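Local atomic coordinates of Serpin48 (Tenebrio molitor, PDB entry 3OZQ), a protein that acts in insect innate immunity as a highly specific serpin that inhibits the protease SPE. Residues P12-Y23 with G364-V372; K290-L298 with D307-Q315. One frame throughout, in Å; residues are numbered along the deposited sequence.

Interaction 1: residues P12-Y23 with G364-V372; sequences PNAVNSFTPSVY and GMILFAGRV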
ATOM      1  N   PRO A  12       0.449  -3.823  14.074  1.00 60.71           N
ATOM      2  CA  PRO A  12      -0.546  -2.985  13.404  1.00 60.27           C
ATOM      3  C   PRO A  12      -0.247  -1.517  13.660  1.00 59.14           C
ATOM      4  O   PRO A  12      -0.450  -0.675  12.789  1.00 54.53           O
ATOM      5  CB  PRO A  12      -1.842  -3.386  14.099  1.00 63.24           C
ATOM      6  CG  PRO A  12      -1.628  -4.815  14.452  1.00 64.73           C
ATOM      7  CD  PRO A  12      -0.184  -4.909  14.844  1.00 64.41           C
ATOM      8  N   ASN A  13       0.262  -1.225  14.849  1.00 61.08           N
ATOM      9  CA  ASN A  13       0.580   0.142  15.233  1.00 62.17           C
ATOM     10  C   ASN A  13       1.833   0.677  14.533  1.00 58.90           C
ATOM     11  O   ASN A  13       1.892   1.852  14.170  1.00 58.40           O
ATOM     12  CB  ASN A  13       0.740   0.225  16.756  1.00 69.39           C
ATOM     13  CG  ASN A  13       0.186   1.506  17.334  1.00 75.16           C
ATOM     14  OD1 ASN A  13      -0.723   1.481  18.169  1.00 82.54           O
ATOM     15  ND2 ASN A  13       0.731   2.638  16.899  1.00 75.36           N
ATOM     16  N   ALA A  14       2.833  -0.183  14.346  1.00 56.61           N
ATOM     17  CA  ALA A  14       4.075   0.225  13.689  1.00 56.07           C
ATOM     18  C   ALA A  14       3.859   0.549  12.212  1.00 49.19           C
ATOM     19  O   ALA A  14       4.487   1.454  11.668  1.00 47.80           O
ATOM     20  CB  ALA A  14       5.156  -0.848  13.851  1.00 52.81           C
ATOM     21  N   VAL A  15       2.964  -0.196  11.576  1.00 48.90           N
ATOM     22  CA  VAL A  15       2.607   0.039  10.186  1.00 43.64           C
ATOM     23  C   VAL A  15       1.960   1.415  10.027  1.00 47.72           C
ATOM     24  O   VAL A  15       2.284   2.172   9.101  1.00 42.81           O
ATOM     25  CB  VAL A  15       1.622  -1.031   9.702  1.00 42.64           C
ATOM     26  CG1 VAL A  15       1.092  -0.685   8.309  1.00 41.59           C
ATOM     27  CG2 VAL A  15       2.283  -2.416   9.728  1.00 49.36           C
ATOM     28  N   ASN A  16       1.048   1.732  10.940  1.00 40.80           N
ATOM     29  CA  ASN A  16       0.305   2.982  10.869  1.00 44.78           C
ATOM     30  C   ASN A  16       1.203   4.195  11.004  1.00 44.75           C
ATOM     31  O   ASN A  16       0.952   5.220  10.379  1.00 45.48           O
ATOM     32  CB  ASN A  16      -0.828   3.021  11.902  1.00 45.75           C
ATOM     33  CG  ASN A  16      -1.863   1.949  11.653  1.00 46.27           C
ATOM     34  OD1 ASN A  16      -1.843   1.288  10.617  1.00 45.73           O
ATOM     35  ND2 ASN A  16      -2.772   1.766  12.598  1.00 46.33           N
ATOM     36  N   SER A  17       2.254   4.087  11.808  1.00 45.65           N
ATOM     37  CA  SER A  17       3.192   5.195  11.927  1.00 43.75           C
ATOM     38  C   SER A  17       4.182   5.200  10.755  1.00 43.65           C
ATOM     39  O   SER A  17       4.693   6.252  10.362  1.00 43.92           O
ATOM     40  CB  SER A  17       3.923   5.148  13.271  1.00 55.43           C
ATOM     41  OG  SER A  17       4.389   3.840  13.560  1.00 57.45           O
ATOM     42  N   PHE A  18       4.433   4.019  10.199  1.00 40.31           N
ATOM     43  CA  PHE A  18       5.281   3.862   9.017  1.00 44.45           C
ATOM     44  C   PHE A  18       4.616   4.522   7.815  1.00 39.37           C
ATOM     45  O   PHE A  18       5.281   5.087   6.943  1.00 37.22           O
ATOM     46  CB  PHE A  18       5.495   2.363   8.757  1.00 42.94           C
ATOM     47  CG  PHE A  18       6.495   2.046   7.675  1.00 45.65           C
ATOM     48  CD1 PHE A  18       7.783   2.552   7.721  1.00 42.80           C
ATOM     49  CD2 PHE A  18       6.155   1.183   6.634  1.00 41.11           C
ATOM     50  CE1 PHE A  18       8.712   2.228   6.728  1.00 44.96           C
ATOM     51  CE2 PHE A  18       7.072   0.847   5.649  1.00 41.59           C
ATOM     52  CZ  PHE A  18       8.360   1.373   5.689  1.00 40.69           C
ATOM     53  N   THR A  19       3.288   4.465   7.797  1.00 40.38           N
ATOM     54  CA  THR A  19       2.503   4.887   6.637  1.00 37.52           C
ATOM     55  C   THR A  19       2.729   6.341   6.211  1.00 37.16           C
ATOM     56  O   THR A  19       3.036   6.601   5.040  1.00 34.09           O
ATOM     57  CB  THR A  19       1.020   4.572   6.830  1.00 34.63           C
ATOM     58  OG1 THR A  19       0.854   3.148   6.892  1.00 38.99           O
ATOM     59  CG2 THR A  19       0.189   5.132   5.675  1.00 35.29           C
ATOM     60  N   PRO A  20       2.590   7.292   7.151  1.00 37.68           N
ATOM     61  CA  PRO A  20       2.826   8.697   6.802  1.00 38.45           C
ATOM     62  C   PRO A  20       4.267   8.970   6.419  1.00 43.01           C
ATOM     63  O   PRO A  20       4.494   9.836   5.580  1.00 43.62           O
ATOM     64  CB  PRO A  20       2.472   9.453   8.090  1.00 40.87           C
ATOM     65  CG  PRO A  20       2.487   8.425   9.176  1.00 42.63           C
ATOM     66  CD  PRO A  20       2.065   7.148   8.521  1.00 38.06           C
ATOM     67  N   SER A  21       5.217   8.257   7.025  1.00 39.76           N
ATOM     68  CA  SER A  21       6.617   8.426   6.668  1.00 43.01           C
ATOM     69  C   SER A  21       6.815   8.000   5.221  1.00 42.90           C
ATOM     70  O   SER A  21       7.500   8.669   4.465  1.00 42.08           O
ATOM     71  CB  SER A  21       7.529   7.609   7.594  1.00 47.18           C
ATOM     72  OG  SER A  21       7.386   8.008   8.951  1.00 48.87           O
ATOM     73  N   VAL A  22       6.203   6.883   4.841  1.00 39.98           N
ATOM     74  CA  VAL A  22       6.275   6.425   3.458  1.00 37.61           C
ATOM     75  C   VAL A  22       5.610   7.408   2.496  1.00 38.19           C
ATOM     76  O   VAL A  22       6.196   7.769   1.470  1.00 38.38           O
ATOM     77  CB  VAL A  22       5.706   5.004   3.296  1.00 37.46           C
ATOM     78  CG1 VAL A  22       5.595   4.638   1.822  1.00 34.60           C
ATOM     79  CG2 VAL A  22       6.624   3.997   3.999  1.00 35.80           C
ATOM     80  N   TYR A  23       4.400   7.860   2.842  1.00 37.38           N
ATOM     81  CA  TYR A  23       3.660   8.799   2.007  1.00 38.75           C
ATOM     82  C   TYR A  23       4.533  10.022   1.719  1.00 43.15           C
ATOM     83  O   TYR A  23       4.662  10.447   0.569  1.00 37.20           O
ATOM     84  CB  TYR A  23       2.326   9.179   2.693  1.00 34.96           C
ATOM     85  CG  TYR A  23       1.422  10.132   1.950  1.00 36.10           C
ATOM     86  CD1 TYR A  23       0.179   9.718   1.472  1.00 33.27           C
ATOM     87  CD2 TYR A  23       1.793  11.452   1.745  1.00 40.15           C
ATOM     88  CE1 TYR A  23      -0.669  10.603   0.806  1.00 38.58           C
ATOM     89  CE2 TYR A  23       0.961  12.340   1.085  1.00 39.46           C
ATOM     90  CZ  TYR A  23      -0.267  11.910   0.614  1.00 40.46           C
ATOM     91  OH  TYR A  23      -1.076  12.805  -0.043  1.00 39.89           O
ATOM     92  N   GLY A 364      -8.254  -1.797  11.935  1.00 50.26           N
ATOM     93  CA  GLY A 364      -7.433  -0.743  12.510  1.00 48.48           C
ATOM     94  C   GLY A 364      -6.085  -0.569  11.819  1.00 47.22           C
ATOM     95  O   GLY A 364      -5.336   0.364  12.111  1.00 50.65           O
ATOM     96  N   MET A 365      -5.766  -1.457  10.891  1.00 42.73           N
ATOM     97  CA  MET A 365      -4.488  -1.327  10.201  1.00 43.92           C
ATOM     98  C   MET A 365      -4.607  -0.749   8.788  1.00 39.23           C
ATOM     99  O   MET A 365      -5.369  -1.251   7.960  1.00 36.46           O
ATOM    100  CB  MET A 365      -3.773  -2.662  10.147  1.00 46.41           C
ATOM    101  CG  MET A 365      -2.323  -2.535   9.719  1.00 45.89           C
ATOM    102  SD  MET A 365      -1.550  -4.140   9.673  1.00 46.40           S
ATOM    103  CE  MET A 365      -2.497  -4.943   8.392  1.00 45.01           C
ATOM    104  N   ILE A 366      -3.841   0.305   8.528  1.00 37.98           N
ATOM    105  CA  ILE A 366      -3.755   0.884   7.186  1.00 34.82           C
ATOM    106  C   ILE A 366      -3.067  -0.056   6.189  1.00 34.63           C
ATOM    107  O   ILE A 366      -1.925  -0.462   6.389  1.00 36.27           O
ATOM    108  CB  ILE A 366      -3.036   2.240   7.214  1.00 37.54           C
ATOM    109  CG1 ILE A 366      -3.828   3.229   8.072  1.00 38.92           C
ATOM    110  CG2 ILE A 366      -2.864   2.800   5.779  1.00 31.48           C
ATOM    111  CD1 ILE A 366      -3.168   4.577   8.233  1.00 38.81           C
ATOM    112  N   LEU A 367      -3.779  -0.398   5.119  1.00 34.88           N
ATOM    113  CA  LEU A 367      -3.286  -1.280   4.068  1.00 33.10           C
ATOM    114  C   LEU A 367      -2.761  -0.529   2.837  1.00 34.61           C
ATOM    115  O   LEU A 367      -1.777  -0.932   2.220  1.00 32.29           O
ATOM    116  CB  LEU A 367      -4.396  -2.232   3.628  1.00 35.31           C
ATOM    117  CG  LEU A 367      -4.351  -3.633   4.234  1.00 46.87           C
ATOM    118  CD1 LEU A 367      -4.401  -3.559   5.755  1.00 44.86           C
ATOM    119  CD2 LEU A 367      -5.450  -4.520   3.672  1.00 44.67           C
ATOM    120  N   PHE A 368      -3.443   0.552   2.484  1.00 33.16           N
ATOM    121  CA  PHE A 368      -3.103   1.363   1.322  1.00 35.93           C
ATOM    122  C   PHE A 368      -3.322   2.820   1.683  1.00 33.98           C
ATOM    123  O   PHE A 368      -4.201   3.137   2.474  1.00 32.65           O
ATOM    124  CB  PHE A 368      -4.034   1.049   0.153  1.00 32.00           C
ATOM    125  CG  PHE A 368      -3.699  -0.213  -0.590  1.00 33.22           C
ATOM    126  CD1 PHE A 368      -2.710  -0.216  -1.562  1.00 31.85           C
ATOM    127  CD2 PHE A 368      -4.400  -1.383  -0.349  1.00 37.51           C
ATOM    128  CE1 PHE A 368      -2.413  -1.366  -2.279  1.00 34.12           C
ATOM    129  CE2 PHE A 368      -4.104  -2.548  -1.060  1.00 33.23           C
ATOM    130  CZ  PHE A 368      -3.113  -2.531  -2.029  1.00 36.42           C
ATOM    131  N   ALA A 369      -2.512   3.701   1.112  1.00 32.18           N
ATOM    132  CA  ALA A 369      -2.722   5.127   1.256  1.00 31.84           C
ATOM    133  C   ALA A 369      -2.375   5.805  -0.070  1.00 29.21           C
ATOM    134  O   ALA A 369      -1.633   5.257  -0.874  1.00 30.06           O
ATOM    135  CB  ALA A 369      -1.886   5.677   2.373  1.00 31.03           C
ATOM    136  N   GLY A 370      -2.931   6.980  -0.307  1.00 29.60           N
ATOM    137  CA  GLY A 370      -2.638   7.673  -1.545  1.00 30.04           C
ATOM    138  C   GLY A 370      -3.387   8.982  -1.648  1.00 33.41           C
ATOM    139  O   GLY A 370      -3.965   9.478  -0.682  1.00 31.74           O
ATOM    140  N   ARG A 371      -3.365   9.549  -2.843  1.00 28.99           N
ATOM    141  CA  ARG A 371      -3.981  10.828  -3.050  1.00 34.61           C
ATOM    142  C   ARG A 371      -4.469  10.923  -4.480  1.00 32.99           C
ATOM    143  O   ARG A 371      -3.992  10.207  -5.377  1.00 26.64           O
ATOM    144  CB  ARG A 371      -2.986  11.942  -2.751  1.00 35.56           C
ATOM    145  CG  ARG A 371      -1.996  12.149  -3.838  1.00 35.80           C
ATOM    146  CD  ARG A 371      -1.035  13.237  -3.482  1.00 39.50           C
ATOM    147  NE  ARG A 371      -0.090  13.447  -4.563  1.00 43.71           N
ATOM    148  CZ  ARG A 371       0.648  14.539  -4.696  1.00 50.89           C
ATOM    149  NH1 ARG A 371       0.542  15.515  -3.804  1.00 52.12           N
ATOM    150  NH2 ARG A 371       1.484  14.655  -5.720  1.00 49.67           N
ATOM    151  N   VAL A 372      -5.459  11.790  -4.667  1.00 31.61           N
ATOM    152  CA  VAL A 372      -5.959  12.146  -5.974  1.00 33.10           C
ATOM    153  C   VAL A 372      -5.879  13.668  -6.060  1.00 36.95           C
ATOM    154  O   VAL A 372      -6.440  14.365  -5.211  1.00 37.36           O
ATOM    155  CB  VAL A 372      -7.436  11.767  -6.116  1.00 36.28           C
ATOM    156  CG1 VAL A 372      -8.003  12.347  -7.425  1.00 34.77           C
ATOM    157  CG2 VAL A 372      -7.616  10.255  -6.039  1.00 32.84           C
TER
HETATM  158  O   HOH W   1       0.137   0.798   5.302  1.00 33.75           O
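Asn16 reaches from the helix to the backbone at the start of strand 365-372, its carboxamide bridging two peptide groups. OD1 takes the N-H of Ile366 at 3.1 Å, an almost straight bond (166°), while ND2 donates to Gly364 O at 3.0 Å, in the plane of that carbonyl. Both ends being held, the amide can hardly rotate. Beside it Met365 lies against Pro12 and Val15; its side chain turns at chi3 and carries SD to Pro12 CA. One helical turn on, Thr19 splits its two branches: OG1 sits beside the backbone N (chi1 -65°), which sets CG2 anti to it, and Thr19 CG2 rests on both Ile366 CG2 (3.8 Å) and Ala369 CB. OG1 donates to Val15 O at 2.8 Å and accepts from a water whose second proton goes to Ile366 O. This is the serpin packing of the N-terminal helix on the B sheet, where strand 365-372 runs between strands 356-362 and 34-36 and the axes of 12-23 and 365-372 cross at 48°. At the far end Tyr23 brings its hydroxyl against the aliphatic part of Arg371, Tyr23 OH lying 3.4 Å from Arg371 CB, with Gly370 O at the ring edge. Ring and guanidinium stand nearly perpendicular; Glu247 bonds to Tyr23 OH and forms a salt bridge with Arg371, while Arg371 NE donates to Ala32 O.

Interaction 2: residues K290-L298 with D307-Q315; sequences KAFGDEADL and DLVISNIVQ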
ATOM      1  N   LYS A 290      22.809  -0.136   5.273  1.00 47.46           N
ATOM      2  CA  LYS A 290      23.711  -1.279   5.155  1.00 50.60           C
ATOM      3  C   LYS A 290      23.271  -2.292   4.110  1.00 47.65           C
ATOM      4  O   LYS A 290      24.087  -2.762   3.325  1.00 42.70           O
ATOM      5  CB  LYS A 290      23.876  -1.985   6.505  1.00 47.27           C
ATOM      6  CG  LYS A 290      25.185  -1.675   7.229  1.00 58.54           C
ATOM      7  CD  LYS A 290      25.386  -0.180   7.441  1.00 63.56           C
ATOM      8  CE  LYS A 290      26.747   0.110   8.063  1.00 66.31           C
ATOM      9  NZ  LYS A 290      26.906  -0.556   9.392  1.00 68.75           N
ATOM     10  N   ALA A 291      21.983  -2.631   4.109  1.00 42.83           N
ATOM     11  CA  ALA A 291      21.487  -3.715   3.268  1.00 38.95           C
ATOM     12  C   ALA A 291      21.629  -3.429   1.775  1.00 35.71           C
ATOM     13  O   ALA A 291      21.539  -4.348   0.961  1.00 32.92           O
ATOM     14  CB  ALA A 291      20.050  -4.045   3.611  1.00 40.76           C
ATOM     15  N   PHE A 292      21.831  -2.159   1.427  1.00 38.74           N
ATOM     16  CA  PHE A 292      21.939  -1.742   0.022  1.00 41.63           C
ATOM     17  C   PHE A 292      23.386  -1.571  -0.443  1.00 41.12           C
ATOM     18  O   PHE A 292      23.633  -1.288  -1.618  1.00 44.51           O
ATOM     19  CB  PHE A 292      21.217  -0.403  -0.195  1.00 37.35           C
ATOM     20  CG  PHE A 292      19.756  -0.417   0.168  1.00 37.72           C
ATOM     21  CD1 PHE A 292      18.913  -1.413  -0.296  1.00 33.55           C
ATOM     22  CD2 PHE A 292      19.222   0.590   0.972  1.00 37.23           C
ATOM     23  CE1 PHE A 292      17.542  -1.390   0.027  1.00 38.81           C
ATOM     24  CE2 PHE A 292      17.871   0.608   1.305  1.00 38.54           C
ATOM     25  CZ  PHE A 292      17.029  -0.377   0.834  1.00 34.71           C
ATOM     26  N   GLY A 293      24.336  -1.717   0.477  1.00 42.97           N
ATOM     27  CA  GLY A 293      25.730  -1.407   0.185  1.00 43.30           C
ATOM     28  C   GLY A 293      26.725  -2.503   0.522  1.00 44.93           C
ATOM     29  O   GLY A 293      26.345  -3.658   0.717  1.00 43.93           O
ATOM     30  N   ASP A 294      28.003  -2.137   0.595  1.00 45.58           N
ATOM     31  CA  ASP A 294      29.087  -3.118   0.749  1.00 52.92           C
ATOM     32  C   ASP A 294      29.107  -3.838   2.089  1.00 48.07           C
ATOM     33  O   ASP A 294      29.552  -4.980   2.173  1.00 46.17           O
ATOM     34  CB  ASP A 294      30.453  -2.466   0.516  1.00 52.87           C
ATOM     35  CG  ASP A 294      30.722  -2.182  -0.947  1.00 60.54           C
ATOM     36  OD1 ASP A 294      30.173  -2.907  -1.802  1.00 61.99           O
ATOM     37  OD2 ASP A 294      31.484  -1.235  -1.239  1.00 67.96           O
ATOM     38  N   GLU A 295      28.644  -3.170   3.139  1.00 50.00           N
ATOM     39  CA  GLU A 295      28.650  -3.766   4.470  1.00 47.55           C
ATOM     40  C   GLU A 295      27.510  -4.753   4.648  1.00 47.16           C
ATOM     41  O   GLU A 295      27.313  -5.297   5.738  1.00 44.16           O
ATOM     42  CB  GLU A 295      28.580  -2.680   5.534  1.00 52.11           C
ATOM     43  CG  GLU A 295      29.677  -1.647   5.393  1.00 59.16           C
ATOM     44  CD  GLU A 295      29.718  -0.668   6.548  1.00 71.19           C
ATOM     45  OE1 GLU A 295      29.329   0.505   6.341  1.00 67.26           O
ATOM     46  OE2 GLU A 295      30.141  -1.072   7.658  1.00 76.63           O
ATOM     47  N   ALA A 296      26.775  -4.990   3.566  1.00 47.16           N
ATOM     48  CA  ALA A 296      25.540  -5.766   3.611  1.00 43.05           C
ATOM     49  C   ALA A 296      25.764  -7.212   3.993  1.00 43.28           C
ATOM     50  O   ALA A 296      26.727  -7.845   3.547  1.00 43.59           O
ATOM     51  CB  ALA A 296      24.804  -5.678   2.280  1.00 40.88           C
ATOM     52  N   ASP A 297      24.865  -7.743   4.813  1.00 40.91           N
ATOM     53  CA  ASP A 297      24.955  -9.132   5.207  1.00 38.30           C
ATOM     54  C   ASP A 297      23.653  -9.890   5.030  1.00 39.43           C
ATOM     55  O   ASP A 297      22.859 -10.010   5.968  1.00 41.31           O
ATOM     56  CB  ASP A 297      25.463  -9.278   6.649  1.00 42.97           C
ATOM     57  CG  ASP A 297      25.878 -10.705   6.975  1.00 47.39           C
ATOM     58  OD1 ASP A 297      25.550 -11.616   6.176  1.00 44.00           O
ATOM     59  OD2 ASP A 297      26.530 -10.915   8.029  1.00 49.77           O
ATOM     60  N   LEU A 298      23.461 -10.420   3.823  1.00 36.91           N
ATOM     61  CA  LEU A 298      22.310 -11.240   3.488  1.00 39.59           C
ATOM     62  C   LEU A 298      22.622 -12.731   3.481  1.00 37.84           C
ATOM     63  O   LEU A 298      21.986 -13.490   2.743  1.00 40.05           O
ATOM     64  CB  LEU A 298      21.772 -10.868   2.104  1.00 41.89           C
ATOM     65  CG  LEU A 298      21.569  -9.414   1.677  1.00 41.38           C
ATOM     66  CD1 LEU A 298      20.406  -9.375   0.721  1.00 30.70           C
ATOM     67  CD2 LEU A 298      21.345  -8.479   2.830  1.00 36.60           C
ATOM     68  N   ASP A 307      28.445 -11.020  -0.417  1.00 36.48           N
ATOM     69  CA  ASP A 307      28.058 -11.606  -1.698  1.00 40.17           C
ATOM     70  C   ASP A 307      26.801 -10.945  -2.279  1.00 42.27           C
ATOM     71  O   ASP A 307      26.725 -10.640  -3.470  1.00 38.40           O
ATOM     72  CB  ASP A 307      27.786 -13.104  -1.522  1.00 39.65           C
ATOM     73  CG  ASP A 307      29.075 -13.946  -1.484  1.00 50.25           C
ATOM     74  OD1 ASP A 307      28.965 -15.183  -1.346  1.00 45.83           O
ATOM     75  OD2 ASP A 307      30.184 -13.371  -1.601  1.00 44.46           O
ATOM     76  N   LEU A 308      25.793 -10.755  -1.438  1.00 45.00           N
ATOM     77  CA  LEU A 308      24.531 -10.206  -1.921  1.00 40.67           C
ATOM     78  C   LEU A 308      24.246  -8.875  -1.252  1.00 38.37           C
ATOM     79  O   LEU A 308      24.675  -8.632  -0.129  1.00 41.81           O
ATOM     80  CB  LEU A 308      23.399 -11.194  -1.671  1.00 40.61           C
ATOM     81  CG  LEU A 308      23.504 -12.527  -2.410  1.00 40.57           C
ATOM     82  CD1 LEU A 308      22.355 -13.445  -2.024  1.00 44.05           C
ATOM     83  CD2 LEU A 308      23.548 -12.327  -3.921  1.00 41.01           C
ATOM     84  N   VAL A 309      23.571  -7.994  -1.977  1.00 38.06           N
ATOM     85  CA  VAL A 309      23.030  -6.770  -1.411  1.00 35.45           C
ATOM     86  C   VAL A 309      21.629  -6.668  -1.984  1.00 37.91           C
ATOM     87  O   VAL A 309      21.314  -7.346  -2.966  1.00 35.92           O
ATOM     88  CB  VAL A 309      23.833  -5.523  -1.813  1.00 37.10           C
ATOM     89  CG1 VAL A 309      25.336  -5.733  -1.546  1.00 37.51           C
ATOM     90  CG2 VAL A 309      23.588  -5.188  -3.284  1.00 40.33           C
ATOM     91  N   ILE A 310      20.775  -5.846  -1.379  1.00 37.33           N
ATOM     92  CA  ILE A 310      19.479  -5.608  -1.980  1.00 30.37           C
ATOM     93  C   ILE A 310      19.675  -4.596  -3.095  1.00 35.63           C
ATOM     94  O   ILE A 310      20.008  -3.440  -2.843  1.00 37.24           O
ATOM     95  CB  ILE A 310      18.438  -5.055  -0.981  1.00 28.90           C
ATOM     96  CG1 ILE A 310      18.160  -6.059   0.143  1.00 29.13           C
ATOM     97  CG2 ILE A 310      17.153  -4.733  -1.707  1.00 29.14           C
ATOM     98  CD1 ILE A 310      17.034  -5.583   1.111  1.00 31.00           C
ATOM     99  N   SER A 311      19.451  -5.030  -4.325  1.00 33.11           N
ATOM    100  CA  SER A 311      19.720  -4.181  -5.480  1.00 35.66           C
ATOM    101  C   SER A 311      18.531  -3.281  -5.825  1.00 34.23           C
ATOM    102  O   SER A 311      18.704  -2.116  -6.178  1.00 35.32           O
ATOM    103  CB  SER A 311      20.092  -5.041  -6.684  1.00 31.65           C
ATOM    104  OG  SER A 311      21.180  -5.887  -6.384  1.00 34.78           O
ATOM    105  N   ASN A 312      17.329  -3.837  -5.758  1.00 31.15           N
ATOM    106  CA  ASN A 312      16.130  -3.056  -6.053  1.00 34.72           C
ATOM    107  C   ASN A 312      14.962  -3.495  -5.187  1.00 31.79           C
ATOM    108  O   ASN A 312      14.903  -4.649  -4.774  1.00 29.41           O
ATOM    109  CB  ASN A 312      15.747  -3.175  -7.531  1.00 33.45           C
ATOM    110  CG  ASN A 312      16.926  -2.945  -8.455  1.00 33.82           C
ATOM    111  OD1 ASN A 312      17.799  -3.791  -8.566  1.00 34.65           O
ATOM    112  ND2 ASN A 312      16.967  -1.788  -9.095  1.00 37.98           N
ATOM    113  N   ILE A 313      14.041  -2.565  -4.914  1.00 32.48           N
ATOM    114  CA  ILE A 313      12.788  -2.898  -4.253  1.00 31.96           C
ATOM    115  C   ILE A 313      11.655  -2.178  -4.968  1.00 30.54           C
ATOM    116  O   ILE A 313      11.579  -0.961  -4.954  1.00 30.05           O
ATOM    117  CB  ILE A 313      12.770  -2.482  -2.764  1.00 32.18           C
ATOM    118  CG1 ILE A 313      14.028  -2.973  -2.048  1.00 33.43           C
ATOM    119  CG2 ILE A 313      11.526  -3.039  -2.084  1.00 31.82           C
ATOM    120  CD1 ILE A 313      14.108  -2.480  -0.593  1.00 30.76           C
ATOM    121  N   VAL A 314      10.783  -2.939  -5.599  1.00 28.92           N
ATOM    122  CA  VAL A 314       9.812  -2.360  -6.499  1.00 29.29           C
ATOM    123  C   VAL A 314       8.407  -2.787  -6.119  1.00 28.62           C
ATOM    124  O   VAL A 314       8.084  -3.980  -6.112  1.00 33.65           O
ATOM    125  CB  VAL A 314      10.126  -2.733  -7.985  1.00 27.57           C
ATOM    126  CG1 VAL A 314       9.155  -2.018  -8.926  1.00 29.22           C
ATOM    127  CG2 VAL A 314      11.533  -2.326  -8.319  1.00 27.81           C
ATOM    128  N   GLN A 315       7.596  -1.811  -5.742  1.00 27.38           N
ATOM    129  CA  GLN A 315       6.176  -2.060  -5.506  1.00 30.47           C
ATOM    130  C   GLN A 315       5.337  -1.555  -6.657  1.00 29.88           C
ATOM    131  O   GLN A 315       5.544  -0.456  -7.150  1.00 34.31           O
ATOM    132  CB  GLN A 315       5.719  -1.410  -4.207  1.00 29.98           C
ATOM    133  CG  GLN A 315       4.274  -1.720  -3.848  1.00 27.55           C
ATOM    134  CD  GLN A 315       3.865  -1.101  -2.537  1.00 32.37           C
ATOM    135  OE1 GLN A 315       4.013  -1.720  -1.483  1.00 33.29           O
ATOM    136  NE2 GLN A 315       3.340   0.124  -2.588  1.00 26.04           N
TER
HETATM  137  O   HOH W   2      21.813  -1.638  -3.680  1.00 46.28           O
HETATM  138  O   HOH W   3      25.473 -10.666   2.011  1.00 40.90           O
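Ala291 O, in the short 3-10 turn, accepts the N-H of Ile310 at 2.9 Å and 172°, with the donor nearly in line with the C=O bond; it fastens the loop to the backbone at Ile310, and Ala291 CB leans on Ile310 CD1. Phe292 starts out from a CB directed away from the strand, but chi1 of -58° places CG beside its own backbone N, and the ring comes back edge-on. Its CD1 and CE1 edge meets Ile310, Phe292 CD1 lying 3.7 Å from Ile310 CB, and Phe292 CE1 abuts the methyl Ile313 CD1, also at 3.7 Å; Lys280 and Lys284 of helix 279-286 touch the same side chain. Replacing Phe292 by an alanine would probably open a gap beside Ile310 and Ile313 and leave the Ile313 methyl without its aromatic neighbour. A water donates to both Phe292 O and Ile310 O. In serpins this loop joins helix 279-286 to strand 310-321 of the A sheet, and here that strand pairs in parallel with strand 163-174, as expected when no reactive-loop strand is inserted between them. Gly293 then opens a type I turn closed by Ala296 N, and Gly293 O lies 3.2 Å from Val309 CG1. Ala296 points CB at the same methyl, 3.9 Å away, and at Leu308 O. Leu298, past the turn, sets CB against Leu308 CB and sends CD1 across Ile310 at about a right angle, Leu298 CD1 meeting Ile310 CG1 at 4.0 Å. Its backbone N donates to a second water at 2.7 Å, which also lies within bonding range of Leu308 O.

In the fold
Interaction 2 is nested along the chain inside the long loop that interaction 1 closes, since 12-23 and 364-372 bring together parts from near the two ends of the chain. Their centres lie about 24 Å apart and their nearest atoms about 6 Å, without touching. Interaction 1 sits near the middle of the molecule, on the B sheet; interaction 2 lies further out, at the beginning of strand 310-321 of the A sheet. Strand 163-174 connects them: it pairs with strand 310-321, and its Leu169 and Phe171 meet Phe368. Opening between 163-174 and 310-321 admits the cleaved reactive loop in inhibitory serpins, so interaction 2 probably borders a region that moves during inhibition.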